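Local coordinates for protein VipE (Legionella pneumophila subsp. pneumophila str. Philadelphia 1, PDB 4QN8) that is an effector of Legionella pneumophila whose molecular activity is not established, represented here by the all-helical N-terminal part of the longer protein, at residues D64-I69 / S101-A106; P71-E76 / K105-F110. All coordinates share one frame; numbering follows the deposited sequence.

Interaction 1: D64-I69 / S101-A106; sequences DFVLTI and SSLEKA. With BME (beta-mercaptoethanol), chain D.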
ATOM      1  N   ASP A  64      -3.521   5.439  -6.238  1.00 18.91           N
ATOM      2  CA  ASP A  64      -3.876   5.334  -7.652  1.00 19.95           C
ATOM      3  C   ASP A  64      -3.302   4.043  -8.233  1.00 17.89           C
ATOM      4  O   ASP A  64      -3.973   3.338  -8.997  1.00 19.57           O
ATOM      5  CB  ASP A  64      -3.391   6.574  -8.411  1.00 21.30           C
ATOM      6  CG  ASP A  64      -3.943   6.656  -9.827  1.00 25.28           C
ATOM      7  OD1 ASP A  64      -5.171   6.846  -9.988  1.00 26.01           O
ATOM      8  OD2 ASP A  64      -3.145   6.537 -10.780  1.00 21.89           O
ATOM      9  N   PHE A  65      -2.065   3.728  -7.853  1.00 19.10           N
ATOM     10  CA  PHE A  65      -1.399   2.504  -8.326  1.00 17.71           C
ATOM     11  C   PHE A  65      -2.133   1.255  -7.857  1.00 18.04           C
ATOM     12  O   PHE A  65      -2.410   0.354  -8.652  1.00 19.27           O
ATOM     13  CB  PHE A  65       0.045   2.470  -7.830  1.00 17.58           C
ATOM     14  CG  PHE A  65       0.812   1.244  -8.246  1.00 16.62           C
ATOM     15  CD1 PHE A  65       1.470   1.203  -9.464  1.00 17.69           C
ATOM     16  CD2 PHE A  65       0.910   0.151  -7.390  1.00 17.76           C
ATOM     17  CE1 PHE A  65       2.211   0.075  -9.839  1.00 21.80           C
ATOM     18  CE2 PHE A  65       1.627  -0.978  -7.759  1.00 22.07           C
ATOM     19  CZ  PHE A  65       2.280  -1.012  -8.990  1.00 15.91           C
ATOM     20  N   VAL A  66      -2.461   1.197  -6.571  1.00 17.83           N
ATOM     21  CA  VAL A  66      -3.172   0.040  -6.042  1.00 15.91           C
ATOM     22  C   VAL A  66      -4.573  -0.042  -6.645  1.00 20.87           C
ATOM     23  O   VAL A  66      -5.045  -1.126  -6.997  1.00 21.11           O
ATOM     24  CB  VAL A  66      -3.221   0.084  -4.509  1.00 18.62           C
ATOM     25  CG1 VAL A  66      -4.087  -1.054  -3.961  1.00 18.26           C
ATOM     26  CG2 VAL A  66      -1.794   0.005  -3.961  1.00 17.00           C
ATOM     27  N   LEU A  67      -5.219   1.110  -6.819  1.00 15.94           N
ATOM     28  CA  LEU A  67      -6.568   1.151  -7.411  1.00 19.50           C
ATOM     29  C   LEU A  67      -6.578   0.552  -8.815  1.00 23.43           C
ATOM     30  O   LEU A  67      -7.610   0.060  -9.306  1.00 24.86           O
ATOM     31  CB  LEU A  67      -7.057   2.600  -7.483  1.00 22.35           C
ATOM     32  CG  LEU A  67      -8.517   2.882  -7.810  1.00 33.20           C
ATOM     33  CD1 LEU A  67      -9.401   2.293  -6.718  1.00 31.51           C
ATOM     34  CD2 LEU A  67      -8.738   4.377  -7.905  1.00 35.96           C
ATOM     35  N   THR A  68      -5.416   0.581  -9.451  1.00 21.15           N
ATOM     36  CA  THR A  68      -5.252   0.136 -10.830  1.00 17.84           C
ATOM     37  C   THR A  68      -4.844  -1.335 -10.929  1.00 21.93           C
ATOM     38  O   THR A  68      -5.400  -2.091 -11.738  1.00 25.06           O
ATOM     39  CB  THR A  68      -4.206   1.036 -11.569  1.00 22.63           C
ATOM     40  OG1 THR A  68      -4.619   2.406 -11.483  1.00 25.17           O
ATOM     41  CG2 THR A  68      -4.079   0.649 -13.032  1.00 21.90           C
ATOM     42  N   ILE A  69      -3.876  -1.747 -10.110  1.00 17.12           N
ATOM     43  CA  ILE A  69      -3.402  -3.128 -10.140  1.00 19.01           C
ATOM     44  C   ILE A  69      -4.270  -4.082  -9.304  1.00 22.15           C
ATOM     45  O   ILE A  69      -4.480  -5.250  -9.675  1.00 24.91           O
ATOM     46  CB  ILE A  69      -1.904  -3.229  -9.716  1.00 23.92           C
ATOM     47  CG1 ILE A  69      -1.343  -4.629  -9.980  1.00 24.52           C
ATOM     48  CG2 ILE A  69      -1.715  -2.892  -8.252  1.00 18.95           C
ATOM     49  CD1 ILE A  69      -1.197  -4.964 -11.443  1.00 32.91           C
ATOM     50  N   SER A 101       3.506   7.074   4.173  1.00 23.49           N
ATOM     51  CA  SER A 101       2.715   6.650   3.020  1.00 21.70           C
ATOM     52  C   SER A 101       3.513   5.587   2.305  1.00 22.54           C
ATOM     53  O   SER A 101       4.615   5.858   1.828  1.00 22.36           O
ATOM     54  CB  SER A 101       2.453   7.823   2.072  1.00 23.44           C
ATOM     55  OG  SER A 101       1.850   8.915   2.759  1.00 28.54           O
ATOM     56  N   SER A 102       2.972   4.376   2.224  1.00 22.03           N
ATOM     57  CA  SER A 102       3.729   3.248   1.699  1.00 19.00           C
ATOM     58  C   SER A 102       2.872   2.264   0.927  1.00 14.13           C
ATOM     59  O   SER A 102       1.663   2.164   1.144  1.00 14.59           O
ATOM     60  CB  SER A 102       4.403   2.493   2.836  1.00 22.75           C
ATOM     61  OG  SER A 102       3.430   1.775   3.567  1.00 21.19           O
ATOM     62  N   LEU A 103       3.520   1.504   0.049  1.00 14.54           N
ATOM     63  CA  LEU A 103       2.800   0.528  -0.766  1.00 18.79           C
ATOM     64  C   LEU A 103       2.225  -0.601   0.083  1.00 19.36           C
ATOM     65  O   LEU A 103       1.120  -1.097  -0.188  1.00 21.67           O
ATOM     66  CB  LEU A 103       3.718  -0.042  -1.844  1.00 22.38           C
ATOM     67  CG  LEU A 103       3.025  -0.950  -2.859  1.00 16.22           C
ATOM     68  CD1 LEU A 103       1.940  -0.196  -3.678  1.00 12.42           C
ATOM     69  CD2 LEU A 103       4.057  -1.548  -3.804  1.00 23.04           C
ATOM     70  N   GLU A 104       2.971  -1.010   1.105  1.00 17.49           N
ATOM     71  CA  GLU A 104       2.496  -2.077   1.975  1.00 18.23           C
ATOM     72  C   GLU A 104       1.253  -1.647   2.752  1.00 17.70           C
ATOM     73  O   GLU A 104       0.346  -2.453   2.939  1.00 20.50           O
ATOM     74  CB  GLU A 104       3.599  -2.614   2.895  1.00 19.20           C
ATOM     75  CG  GLU A 104       4.098  -1.637   3.963  1.00 18.11           C
ATOM     76  CD  GLU A 104       5.323  -0.844   3.517  1.00 22.44           C
ATOM     77  OE1 GLU A 104       5.546  -0.707   2.282  1.00 20.82           O
ATOM     78  OE2 GLU A 104       6.057  -0.353   4.403  1.00 23.94           O
ATOM     79  N   LYS A 105       1.202  -0.387   3.187  1.00 19.81           N
ATOM     80  CA  LYS A 105       0.005   0.126   3.855  1.00 11.21           C
ATOM     81  C   LYS A 105      -1.181   0.145   2.887  1.00 17.12           C
ATOM     82  O   LYS A 105      -2.309  -0.240   3.243  1.00 17.48           O
ATOM     83  CB  LYS A 105       0.229   1.525   4.450  1.00 13.43           C
ATOM     84  CG  LYS A 105      -1.074   2.140   4.967  1.00 18.72           C
ATOM     85  CD  LYS A 105      -0.846   3.192   6.044  1.00 20.88           C
ATOM     86  CE  LYS A 105      -0.293   4.479   5.462  1.00 17.54           C
ATOM     87  NZ  LYS A 105      -0.004   5.464   6.569  1.00 17.83           N
ATOM     88  N   ALA A 106      -0.934   0.561   1.653  1.00 15.78           N
ATOM     89  CA  ALA A 106      -2.031   0.632   0.690  1.00 13.33           C
ATOM     90  C   ALA A 106      -2.560  -0.736   0.266  1.00 16.23           C
ATOM     91  O   ALA A 106      -3.767  -0.914   0.119  1.00 15.43           O
ATOM     92  CB  ALA A 106      -1.656   1.456  -0.522  1.00 12.06           C
TER
HETATM   93  C1  BME D 201       4.532  10.118   4.096  1.00 40.45           C
HETATM   94  C2  BME D 201       5.644   9.574   3.216  1.00 38.91           C
HETATM   95  O1  BME D 201       3.562  10.755   3.297  1.00 37.14           O
HETATM   96  S2  BME D 201       6.951   8.796   4.180  1.00 63.05           S

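Interaction 2: P71-E76 / K105-F110; sequences PTLDSE and KAFLAF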
ATOM      1  N   PRO A  71      -7.520  -4.501  -8.766  1.00 18.35           N
ATOM      2  CA  PRO A  71      -8.647  -5.211  -9.383  1.00 22.98           C
ATOM      3  C   PRO A  71      -8.217  -6.329 -10.334  1.00 23.85           C
ATOM      4  O   PRO A  71      -9.066  -7.107 -10.744  1.00 26.82           O
ATOM      5  CB  PRO A  71      -9.363  -4.108 -10.170  1.00 31.43           C
ATOM      6  CG  PRO A  71      -9.010  -2.856  -9.462  1.00 31.73           C
ATOM      7  CD  PRO A  71      -7.585  -3.053  -9.031  1.00 22.36           C
ATOM      8  N   THR A  72      -6.930  -6.415 -10.671  1.00 21.20           N
ATOM      9  CA  THR A  72      -6.444  -7.509 -11.505  1.00 23.19           C
ATOM     10  C   THR A  72      -6.014  -8.735 -10.690  1.00 20.14           C
ATOM     11  O   THR A  72      -5.701  -9.785 -11.262  1.00 19.92           O
ATOM     12  CB  THR A  72      -5.304  -7.068 -12.439  1.00 27.08           C
ATOM     13  OG1 THR A  72      -4.069  -7.016 -11.719  1.00 24.11           O
ATOM     14  CG2 THR A  72      -5.612  -5.704 -13.031  1.00 27.99           C
ATOM     15  N   LEU A  73      -6.021  -8.604  -9.364  1.00 19.17           N
ATOM     16  CA  LEU A  73      -5.488  -9.651  -8.487  1.00 19.67           C
ATOM     17  C   LEU A  73      -6.553 -10.602  -7.940  1.00 18.71           C
ATOM     18  O   LEU A  73      -7.570 -10.173  -7.396  1.00 17.76           O
ATOM     19  CB  LEU A  73      -4.739  -9.037  -7.299  1.00 14.42           C
ATOM     20  CG  LEU A  73      -3.610  -8.076  -7.652  1.00 19.17           C
ATOM     21  CD1 LEU A  73      -2.970  -7.570  -6.349  1.00 20.22           C
ATOM     22  CD2 LEU A  73      -2.593  -8.783  -8.522  1.00 20.90           C
ATOM     23  N   ASP A  74      -6.288 -11.896  -8.090  1.00 20.66           N
ATOM     24  CA  ASP A  74      -7.007 -12.953  -7.393  1.00 23.95           C
ATOM     25  C   ASP A  74      -6.858 -12.691  -5.879  1.00 21.89           C
ATOM     26  O   ASP A  74      -5.818 -12.169  -5.439  1.00 20.50           O
ATOM     27  CB  ASP A  74      -6.408 -14.293  -7.852  1.00 23.24           C
ATOM     28  CG  ASP A  74      -6.649 -15.426  -6.889  1.00 30.58           C
ATOM     29  OD1 ASP A  74      -5.883 -15.540  -5.903  1.00 26.76           O
ATOM     30  OD2 ASP A  74      -7.566 -16.238  -7.137  1.00 39.46           O
ATOM     31  N   SER A  75      -7.885 -12.989  -5.079  1.00 18.41           N
ATOM     32  CA  SER A  75      -7.835 -12.588  -3.656  1.00 20.96           C
ATOM     33  C   SER A  75      -6.681 -13.230  -2.890  1.00 24.48           C
ATOM     34  O   SER A  75      -6.044 -12.584  -2.049  1.00 21.17           O
ATOM     35  CB  SER A  75      -9.158 -12.837  -2.932  1.00 20.83           C
ATOM     36  OG  SER A  75      -9.545 -14.208  -2.947  1.00 21.60           O
ATOM     37  N   GLU A  76      -6.419 -14.503  -3.167  1.00 24.98           N
ATOM     38  CA  GLU A  76      -5.292 -15.180  -2.523  1.00 24.02           C
ATOM     39  C   GLU A  76      -3.938 -14.684  -3.031  1.00 21.72           C
ATOM     40  O   GLU A  76      -2.988 -14.615  -2.256  1.00 22.08           O
ATOM     41  CB  GLU A  76      -5.407 -16.707  -2.624  1.00 30.42           C
ATOM     42  CG  GLU A  76      -6.483 -17.316  -1.717  1.00 42.37           C
ATOM     43  CD  GLU A  76      -6.100 -17.377  -0.238  1.00 54.06           C
ATOM     44  OE1 GLU A  76      -5.095 -16.751   0.163  1.00 52.21           O
ATOM     45  OE2 GLU A  76      -6.819 -18.058   0.531  1.00 61.47           O
ATOM     46  N   LYS A 105       1.202  -0.387   3.187  1.00 19.81           N
ATOM     47  CA  LYS A 105       0.005   0.126   3.855  1.00 11.21           C
ATOM     48  C   LYS A 105      -1.181   0.145   2.887  1.00 17.12           C
ATOM     49  O   LYS A 105      -2.309  -0.240   3.243  1.00 17.48           O
ATOM     50  CB  LYS A 105       0.229   1.525   4.450  1.00 13.43           C
ATOM     51  CG  LYS A 105      -1.074   2.140   4.967  1.00 18.72           C
ATOM     52  CD  LYS A 105      -0.846   3.192   6.044  1.00 20.88           C
ATOM     53  CE  LYS A 105      -0.293   4.479   5.462  1.00 17.54           C
ATOM     54  NZ  LYS A 105      -0.004   5.464   6.569  1.00 17.83           N
ATOM     55  N   ALA A 106      -0.934   0.561   1.653  1.00 15.78           N
ATOM     56  CA  ALA A 106      -2.031   0.632   0.690  1.00 13.33           C
ATOM     57  C   ALA A 106      -2.560  -0.736   0.266  1.00 16.23           C
ATOM     58  O   ALA A 106      -3.767  -0.914   0.119  1.00 15.43           O
ATOM     59  CB  ALA A 106      -1.656   1.456  -0.522  1.00 12.06           C
ATOM     60  N   PHE A 107      -1.667  -1.698   0.057  1.00 14.96           N
ATOM     61  CA  PHE A 107      -2.095  -3.051  -0.280  1.00 18.96           C
ATOM     62  C   PHE A 107      -2.912  -3.654   0.862  1.00 15.64           C
ATOM     63  O   PHE A 107      -3.949  -4.293   0.623  1.00 15.08           O
ATOM     64  CB  PHE A 107      -0.884  -3.933  -0.586  1.00 16.45           C
ATOM     65  CG  PHE A 107      -0.683  -4.190  -2.048  1.00 16.65           C
ATOM     66  CD1 PHE A 107      -0.307  -3.168  -2.905  1.00 18.03           C
ATOM     67  CD2 PHE A 107      -0.866  -5.458  -2.561  1.00 17.99           C
ATOM     68  CE1 PHE A 107      -0.130  -3.403  -4.253  1.00 20.41           C
ATOM     69  CE2 PHE A 107      -0.687  -5.705  -3.914  1.00 23.77           C
ATOM     70  CZ  PHE A 107      -0.324  -4.666  -4.760  1.00 21.12           C
ATOM     71  N   LEU A 108      -2.459  -3.455   2.095  1.00 15.02           N
ATOM     72  CA  LEU A 108      -3.199  -3.967   3.255  1.00 16.85           C
ATOM     73  C   LEU A 108      -4.585  -3.329   3.334  1.00 18.08           C
ATOM     74  O   LEU A 108      -5.585  -4.018   3.558  1.00 16.05           O
ATOM     75  CB  LEU A 108      -2.420  -3.727   4.560  1.00 17.70           C
ATOM     76  CG  LEU A 108      -3.069  -4.113   5.897  1.00 15.05           C
ATOM     77  CD1 LEU A 108      -3.440  -5.586   5.930  1.00 16.41           C
ATOM     78  CD2 LEU A 108      -2.096  -3.818   7.039  1.00 13.87           C
ATOM     79  N   ALA A 109      -4.641  -2.010   3.150  1.00 15.05           N
ATOM     80  CA  ALA A 109      -5.916  -1.287   3.150  1.00 18.55           C
ATOM     81  C   ALA A 109      -6.859  -1.766   2.048  1.00 17.91           C
ATOM     82  O   ALA A 109      -8.073  -1.820   2.242  1.00 15.38           O
ATOM     83  CB  ALA A 109      -5.683   0.209   3.025  1.00 19.26           C
ATOM     84  N   PHE A 110      -6.309  -2.093   0.890  1.00 15.31           N
ATOM     85  CA  PHE A 110      -7.134  -2.535  -0.226  1.00 14.08           C
ATOM     86  C   PHE A 110      -7.705  -3.905   0.093  1.00 14.05           C
ATOM     87  O   PHE A 110      -8.883  -4.189  -0.169  1.00 14.91           O
ATOM     88  CB  PHE A 110      -6.286  -2.591  -1.490  1.00 14.61           C
ATOM     89  CG  PHE A 110      -7.050  -2.967  -2.718  1.00 14.00           C
ATOM     90  CD1 PHE A 110      -7.714  -1.999  -3.459  1.00 16.45           C
ATOM     91  CD2 PHE A 110      -7.100  -4.286  -3.137  1.00 13.34           C
ATOM     92  CE1 PHE A 110      -8.413  -2.342  -4.608  1.00 16.13           C
ATOM     93  CE2 PHE A 110      -7.792  -4.640  -4.292  1.00 17.06           C
ATOM     94  CZ  PHE A 110      -8.451  -3.664  -5.027  1.00 16.78           C
TER

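Interaction 1: D64-I69 / S101-A106
In the buried core of this all-helical domain, the C-terminal end of helix 58-69 packs against the first turn of helix 103-114, with F65 and V66 meeting L103 and A106. The closest contacts are carbon to carbon, and no hydrogen bond crosses the interface. One methyl of V66 does most of the touching. V66 CG2 lies 3.7 Å from A106 CB and 3.8 Å from L103 CD1, so a single branch is shared between two residues three apart on the facing helix. The other partner of L103 CD1 is the ring of F65, approached obliquely at CD2 (3.9 Å). L103 does not aim its CB at helix 58-69; CG anti to the backbone N (chi1 -173°), together with the turn at CG, brings CD1 to both. The CB of A106, by contrast, points toward that helix, and its short side chain allows V66 and A106 to approach to 6.9 Å between CA atoms.

The start of helix 103-114 is marked by an N-cap: S102 OG accepts from K105 N at 3.1 Å, with an N-H...O angle of 157°, satisfying an amide in the first turn. Near the end of helix 58-69, T68 OG1 donates a hydrogen bond to D64 O (2.7 Å), the hydroxyl oxygen lying 27° off the carbonyl plane. Around the pair, F65 makes an edge-to-face contact with F38 and packs on L11 and I12 of helix 6-20, while F153 of helix 135-154 touches V66. At the approach to helix 103-114, S101 OG and O1 of a beta-mercaptoethanol molecule, probably a crystallisation additive, share a hydrogen bond (2.6 Å).

Interaction 2: P71-E76 / K105-F110
Two phenylalanines of helix 103-114, F107 and F110, reach the linker between helices 58-69 and 75-88, where P71 and L73 receive them. The two rings get there by different routes. F110 points toward the linker, its CG anti to the backbone N (chi1 -177°), and its far end meets the proline: F110 CZ lies 3.9 Å from P71 N and 4.1 Å from P71 CD, the two side chains crossing at about a right angle. F107 leaves its helix in a less direct direction, and its chi1 of -104° lies well away from a staggered value; even so, its outer ring atom CE2 comes within 3.8 Å of L73 CD1. L73 meets it through one methyl, again nearly at a right angle and oblique to the ring. In L73, CD1 is anti to CA (chi2 -180°), which extends it toward the ring.

P71 belongs to a short 3-10 segment, and D74 caps helix 75-88 by accepting from I77 N through OD1, so both lie between the end of helix 58-69 and helix 75-88. F107 also packs on L78, T82 and M85 of helix 75-88, and F110 makes edge-to-face contacts with H114 and F153. With no hydrogen bond between the segments, the junction depends on shape and on excluding water from L73, F107 and F110, whereas P71 lies at an exposed margin.

Both contacts use helix 103-114 and share K105 and A106, with centres about 8 Å apart. Along the chain, 64-69 comes first; 71-76, which runs from the turn into the start of helix 75-88, follows one residue later, and both then meet the same later helix: its first turn in interaction 1, the next turn in interaction 2. They also touch each other, for V66 CG1 lies 3.6 Å from F110 CB and V66 CG2 3.7 Å from F107 CD1. Successive turns of helix 103-114 thus pack against the end of helix 58-69 and the connection to helix 75-88, tying successive helices into one hydrophobic core.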